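Local structure of aspartate aminotransferase (Thermotoga maritima, 1O4S) at residues B[111-122]-B[135-145]. The protein catalyses the pyridoxal-phosphate-dependent transfer of the amino group of L-aspartate to 2-oxoglutarate, giving oxaloacetate and L-glutamate, and works as a homodimer. Residues are numbered along the deposited sequence; the frame is centred on the assembly and turned at random.
Sequences KQALFNAFMALL and WVSYIPQIILA. With PLP (pyridoxal-5'-phosphate), chain M; SO4 (sulfate ion), chain K.
Helices 111-121 and 138-144 run in roughly the same direction, their axes 34° apart and 8.9 Å at closest approach, and the backbones converge from 8.1 Å between Lys-111 CA and Ser-137 CA to 5.1 Å between Met-119 CA and Ala-145 CA. Gln-141 is the central knob, seated among Lys-111, Leu-114, Phe-115 and Phe-118. Extended beyond CG (chi2 180°), it carries its amide to helix 111-121, where NE2 gives a weak, bent hydrogen bond to Lys-111 O at 2.9 Å; that carbonyl also accepts Phe-115 N, and NE2 bonds to His-274 O of the second subunit. Gln-141 OE1 is buried without a hydrogen-bonding partner, 3.2 Å from Leu-114 CB and in plane at the edge of the Phe-118 ring. A CH-pi contact covers one face of that ring: Ile-142 CG1 stands 3.5 Å from its centroid, 8° off the normal. Ala-145 CB touches both Phe-118 CB and Met-119 SD, a small side chain consistent with the close backbones there.

At the cofactor end, Lys-111 NZ donates to Ser-137 OG (3.0 Å) and to Ser-273 O of the second subunit, while Lys-111 N donates a hydrogen bond to the phosphate oxygen PLP O3P. Trp-135 lays one indole face over the pyridine ring, with CZ3 3.6 Å from PLP N1, and Ser-137 CB lies against the opposite face. Leu-114 CD1 meets the edge of Tyr-138, whose OH bonds to Asp-213. The contact thus contributes Lys-111, Trp-135 and Tyr-138 to the PLP pocket of this aminotransferase. The connection between the helices runs through strand 127-132; helix 109-121 packs on strand 238-243 and helix 262-275, and the second subunit closes over Lys-111 and Gln-141.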
loop_
_atom_site.group_PDB
_atom_site.type_symbol
_atom_site.label_atom_id
_atom_site.label_comp_id
_atom_site.label_asym_id
_atom_site.label_seq_id
_atom_site.Cartn_x
_atom_site.Cartn_y
_atom_site.Cartn_z
ATOM N N LYS B 111 -2.232 -8.027 -4.619
ATOM C CA LYS B 111 -1.547 -8.293 -3.371
ATOM C C LYS B 111 -2.160 -7.518 -2.184
ATOM O O LYS B 111 -2.378 -8.094 -1.127
ATOM C CB LYS B 111 -0.064 -8.040 -3.492
ATOM C CG LYS B 111 0.702 -8.588 -2.318
ATOM C CD LYS B 111 2.206 -8.318 -2.406
ATOM C CE LYS B 111 2.950 -9.540 -2.825
ATOM N NZ LYS B 111 4.425 -9.498 -2.517
ATOM N N GLN B 112 -2.428 -6.230 -2.354
ATOM C CA GLN B 112 -3.061 -5.465 -1.311
ATOM C C GLN B 112 -4.536 -5.838 -1.172
ATOM O O GLN B 112 -5.060 -5.768 -0.074
ATOM C CB GLN B 112 -2.871 -3.946 -1.531
ATOM C CG GLN B 112 -3.312 -3.108 -0.298
ATOM C CD GLN B 112 -3.321 -1.589 -0.507
ATOM O OE1 GLN B 112 -3.386 -1.086 -1.639
ATOM N NE2 GLN B 112 -3.256 -0.857 0.601
ATOM N N ALA B 113 -5.211 -6.283 -2.232
ATOM C CA ALA B 113 -6.571 -6.768 -2.062
ATOM C C ALA B 113 -6.569 -7.952 -1.121
ATOM O O ALA B 113 -7.425 -8.033 -0.226
ATOM C CB ALA B 113 -7.199 -7.127 -3.347
ATOM N N LEU B 114 -5.599 -8.854 -1.286
ATOM C CA LEU B 114 -5.464 -10.013 -0.415
ATOM C C LEU B 114 -5.182 -9.570 1.034
ATOM O O LEU B 114 -5.840 -9.989 1.952
ATOM C CB LEU B 114 -4.358 -10.945 -0.938
ATOM C CG LEU B 114 -4.668 -11.723 -2.248
ATOM C CD1 LEU B 114 -3.433 -12.027 -3.171
ATOM C CD2 LEU B 114 -5.431 -13.063 -1.919
ATOM N N PHE B 115 -4.195 -8.707 1.229
ATOM C CA PHE B 115 -3.845 -8.262 2.554
ATOM C C PHE B 115 -5.034 -7.600 3.268
ATOM O O PHE B 115 -5.317 -7.895 4.441
ATOM C CB PHE B 115 -2.666 -7.298 2.489
ATOM C CG PHE B 115 -2.263 -6.775 3.823
ATOM C CD1 PHE B 115 -2.422 -5.439 4.141
ATOM C CD2 PHE B 115 -1.731 -7.627 4.782
ATOM C CE1 PHE B 115 -2.078 -4.949 5.409
ATOM C CE2 PHE B 115 -1.398 -7.132 6.054
ATOM C CZ PHE B 115 -1.558 -5.784 6.346
ATOM N N ASN B 116 -5.722 -6.724 2.546
ATOM C CA ASN B 116 -6.918 -6.049 3.062
ATOM C C ASN B 116 -8.024 -7.020 3.475
ATOM O O ASN B 116 -8.686 -6.780 4.475
ATOM C CB ASN B 116 -7.513 -5.052 2.067
ATOM C CG ASN B 116 -6.653 -3.817 1.837
ATOM O OD1 ASN B 116 -5.669 -3.544 2.539
ATOM N ND2 ASN B 116 -7.055 -3.045 0.839
ATOM N N ALA B 117 -8.205 -8.105 2.714
ATOM C CA ALA B 117 -9.167 -9.167 3.046
ATOM C C ALA B 117 -8.846 -9.831 4.386
ATOM O O ALA B 117 -9.720 -9.999 5.260
ATOM C CB ALA B 117 -9.226 -10.230 1.921
ATOM N N PHE B 118 -7.581 -10.198 4.553
ATOM C CA PHE B 118 -7.150 -10.827 5.792
ATOM C C PHE B 118 -7.299 -9.862 6.966
ATOM O O PHE B 118 -7.749 -10.253 8.019
ATOM C CB PHE B 118 -5.721 -11.314 5.648
ATOM C CG PHE B 118 -5.561 -12.403 4.599
ATOM C CD1 PHE B 118 -6.455 -13.474 4.543
ATOM C CD2 PHE B 118 -4.499 -12.376 3.699
ATOM C CE1 PHE B 118 -6.292 -14.480 3.601
ATOM C CE2 PHE B 118 -4.321 -13.384 2.772
ATOM C CZ PHE B 118 -5.222 -14.422 2.712
ATOM N N MET B 119 -6.915 -8.600 6.778
ATOM C CA MET B 119 -7.016 -7.609 7.845
ATOM C C MET B 119 -8.509 -7.329 8.190
ATOM O O MET B 119 -8.863 -7.060 9.356
ATOM C CB MET B 119 -6.347 -6.296 7.413
ATOM C CG MET B 119 -4.862 -6.306 7.317
ATOM S SD MET B 119 -4.051 -6.510 8.938
ATOM C CE MET B 119 -4.252 -4.931 9.630
ATOM N N ALA B 120 -9.372 -7.412 7.181
ATOM C CA ALA B 120 -10.773 -7.089 7.358
ATOM C C ALA B 120 -11.546 -8.218 7.975
ATOM O O ALA B 120 -12.498 -7.972 8.685
ATOM C CB ALA B 120 -11.397 -6.681 6.062
ATOM N N LEU B 121 -11.108 -9.446 7.759
ATOM C CA LEU B 121 -11.870 -10.609 8.151
ATOM C C LEU B 121 -11.279 -11.387 9.311
ATOM O O LEU B 121 -11.991 -12.173 9.928
ATOM C CB LEU B 121 -12.001 -11.581 6.970
ATOM C CG LEU B 121 -12.703 -11.079 5.728
ATOM C CD1 LEU B 121 -12.773 -12.210 4.725
ATOM C CD2 LEU B 121 -14.075 -10.529 6.075
ATOM N N LEU B 122 -9.991 -11.242 9.570
ATOM C CA LEU B 122 -9.326 -12.065 10.569
ATOM C C LEU B 122 -9.169 -11.335 11.898
ATOM O O LEU B 122 -8.587 -10.257 11.964
ATOM C CB LEU B 122 -7.946 -12.496 10.103
ATOM C CG LEU B 122 -7.801 -13.324 8.835
ATOM C CD1 LEU B 122 -6.348 -13.826 8.734
ATOM C CD2 LEU B 122 -8.808 -14.506 8.783
ATOM N N TRP B 135 1.551 -20.033 -3.303
ATOM C CA TRP B 135 2.261 -18.785 -3.595
ATOM C C TRP B 135 2.891 -18.167 -2.321
ATOM O O TRP B 135 2.338 -18.234 -1.220
ATOM C CB TRP B 135 1.317 -17.778 -4.268
ATOM C CG TRP B 135 1.979 -16.518 -4.701
ATOM C CD1 TRP B 135 3.134 -16.395 -5.447
ATOM C CD2 TRP B 135 1.525 -15.183 -4.453
ATOM N NE1 TRP B 135 3.415 -15.066 -5.657
ATOM C CE2 TRP B 135 2.441 -14.300 -5.069
ATOM C CE3 TRP B 135 0.432 -14.635 -3.773
ATOM C CZ2 TRP B 135 2.296 -12.899 -5.024
ATOM C CZ3 TRP B 135 0.291 -13.201 -3.729
ATOM C CH2 TRP B 135 1.210 -12.376 -4.357
ATOM N N VAL B 136 4.045 -17.550 -2.509
ATOM C CA VAL B 136 4.893 -17.133 -1.400
ATOM C C VAL B 136 4.370 -16.045 -0.470
ATOM O O VAL B 136 4.918 -15.883 0.615
ATOM C CB VAL B 136 6.294 -16.721 -1.897
ATOM C CG1 VAL B 136 6.997 -17.905 -2.509
ATOM C CG2 VAL B 136 6.214 -15.566 -2.910
ATOM N N SER B 137 3.328 -15.316 -0.848
ATOM C CA SER B 137 2.965 -14.115 -0.085
ATOM C C SER B 137 1.777 -14.293 0.840
ATOM O O SER B 137 1.577 -13.520 1.776
ATOM C CB SER B 137 2.707 -12.928 -1.042
ATOM O OG SER B 137 3.876 -12.110 -1.155
ATOM N N TYR B 138 0.983 -15.323 0.592
ATOM C CA TYR B 138 -0.244 -15.517 1.337
ATOM C C TYR B 138 -0.001 -15.669 2.850
ATOM O O TYR B 138 -0.703 -15.060 3.686
ATOM C CB TYR B 138 -0.973 -16.766 0.825
ATOM C CG TYR B 138 -1.527 -16.722 -0.582
ATOM C CD1 TYR B 138 -2.127 -15.570 -1.102
ATOM C CD2 TYR B 138 -1.499 -17.864 -1.384
ATOM C CE1 TYR B 138 -2.668 -15.573 -2.371
ATOM C CE2 TYR B 138 -2.023 -17.872 -2.647
ATOM C CZ TYR B 138 -2.628 -16.737 -3.140
ATOM O OH TYR B 138 -3.167 -16.767 -4.409
ATOM N N ILE B 139 0.957 -16.523 3.191
ATOM C CA ILE B 139 1.216 -16.861 4.563
ATOM C C ILE B 139 1.789 -15.639 5.301
ATOM O O ILE B 139 1.302 -15.299 6.365
ATOM C CB ILE B 139 2.112 -18.147 4.642
ATOM C CG1 ILE B 139 1.232 -19.359 4.273
ATOM C CG2 ILE B 139 2.741 -18.307 6.036
ATOM C CD1 ILE B 139 1.962 -20.699 4.142
ATOM N N PRO B 140 2.808 -14.985 4.754
ATOM C CA PRO B 140 3.246 -13.707 5.310
ATOM C C PRO B 140 2.076 -12.768 5.611
ATOM O O PRO B 140 2.047 -12.238 6.709
ATOM C CB PRO B 140 4.160 -13.173 4.220
ATOM C CG PRO B 140 4.838 -14.453 3.734
ATOM C CD PRO B 140 3.686 -15.410 3.644
ATOM N N GLN B 141 1.112 -12.648 4.702
ATOM C CA GLN B 141 -0.013 -11.711 4.871
ATOM C C GLN B 141 -0.923 -12.133 6.004
ATOM O O GLN B 141 -1.329 -11.311 6.850
ATOM C CB GLN B 141 -0.815 -11.581 3.582
ATOM C CG GLN B 141 -0.087 -10.897 2.447
ATOM C CD GLN B 141 -0.920 -10.801 1.187
ATOM O OE1 GLN B 141 -1.839 -11.591 1.001
ATOM N NE2 GLN B 141 -0.605 -9.841 0.325
ATOM N N ILE B 142 -1.210 -13.423 6.057
ATOM C CA ILE B 142 -2.082 -13.945 7.107
ATOM C C ILE B 142 -1.403 -13.769 8.452
ATOM O O ILE B 142 -2.063 -13.355 9.401
ATOM C CB ILE B 142 -2.453 -15.430 6.849
ATOM C CG1 ILE B 142 -3.301 -15.527 5.579
ATOM C CG2 ILE B 142 -3.149 -16.032 8.065
ATOM C CD1 ILE B 142 -3.159 -16.870 4.869
ATOM N N ILE B 143 -0.096 -14.071 8.516
ATOM C CA ILE B 143 0.702 -13.813 9.715
ATOM C C ILE B 143 0.636 -12.340 10.150
ATOM O O ILE B 143 0.367 -12.058 11.297
ATOM C CB ILE B 143 2.217 -14.200 9.535
ATOM C CG1 ILE B 143 2.444 -15.719 9.402
ATOM C CG2 ILE B 143 3.024 -13.676 10.708
ATOM C CD1 ILE B 143 1.463 -16.526 10.111
ATOM N N LEU B 144 0.884 -11.419 9.215
ATOM C CA LEU B 144 0.847 -9.992 9.518
ATOM C C LEU B 144 -0.509 -9.537 10.027
ATOM O O LEU B 144 -0.592 -8.659 10.888
ATOM C CB LEU B 144 1.229 -9.178 8.293
ATOM C CG LEU B 144 2.683 -9.235 7.891
ATOM C CD1 LEU B 144 2.785 -8.408 6.621
ATOM C CD2 LEU B 144 3.598 -8.733 8.988
ATOM N N ALA B 145 -1.570 -10.173 9.525
ATOM C CA ALA B 145 -2.934 -9.897 9.972
ATOM C C ALA B 145 -3.336 -10.561 11.297
ATOM O O ALA B 145 -4.432 -10.358 11.746
ATOM C CB ALA B 145 -3.943 -10.237 8.861
HETATM N N1 PLP M . -1.613 -13.959 -6.675
HETATM C C2 PLP M . -0.697 -14.728 -7.365
HETATM C C2A PLP M . -0.724 -16.198 -7.064
HETATM C C3 PLP M . 0.217 -14.146 -8.258
HETATM O O3 PLP M . 1.017 -14.847 -8.868
HETATM C C4 PLP M . 0.171 -12.765 -8.507
HETATM C C4A PLP M . 1.158 -12.127 -9.510
HETATM C C5 PLP M . -0.801 -12.024 -7.792
HETATM C C6 PLP M . -1.666 -12.637 -6.888
HETATM C C5A PLP M . -1.033 -10.532 -7.898
HETATM O O4P PLP M . -0.000 -9.562 -7.956
HETATM P P PLP M . -0.308 -8.004 -8.156
HETATM O O1P PLP M . 0.818 -7.616 -9.041
HETATM O O2P PLP M . -1.648 -7.822 -8.739
HETATM O O3P PLP M . -0.136 -7.540 -6.763
HETATM S S SO4 K . 6.250 -15.052 -7.880
HETATM O O1 SO4 K . 5.161 -15.772 -8.556
HETATM O O2 SO4 K . 6.416 -15.681 -6.564
HETATM O O3 SO4 K . 7.530 -15.020 -8.625
HETATM O O4 SO4 K . 5.830 -13.665 -7.767
#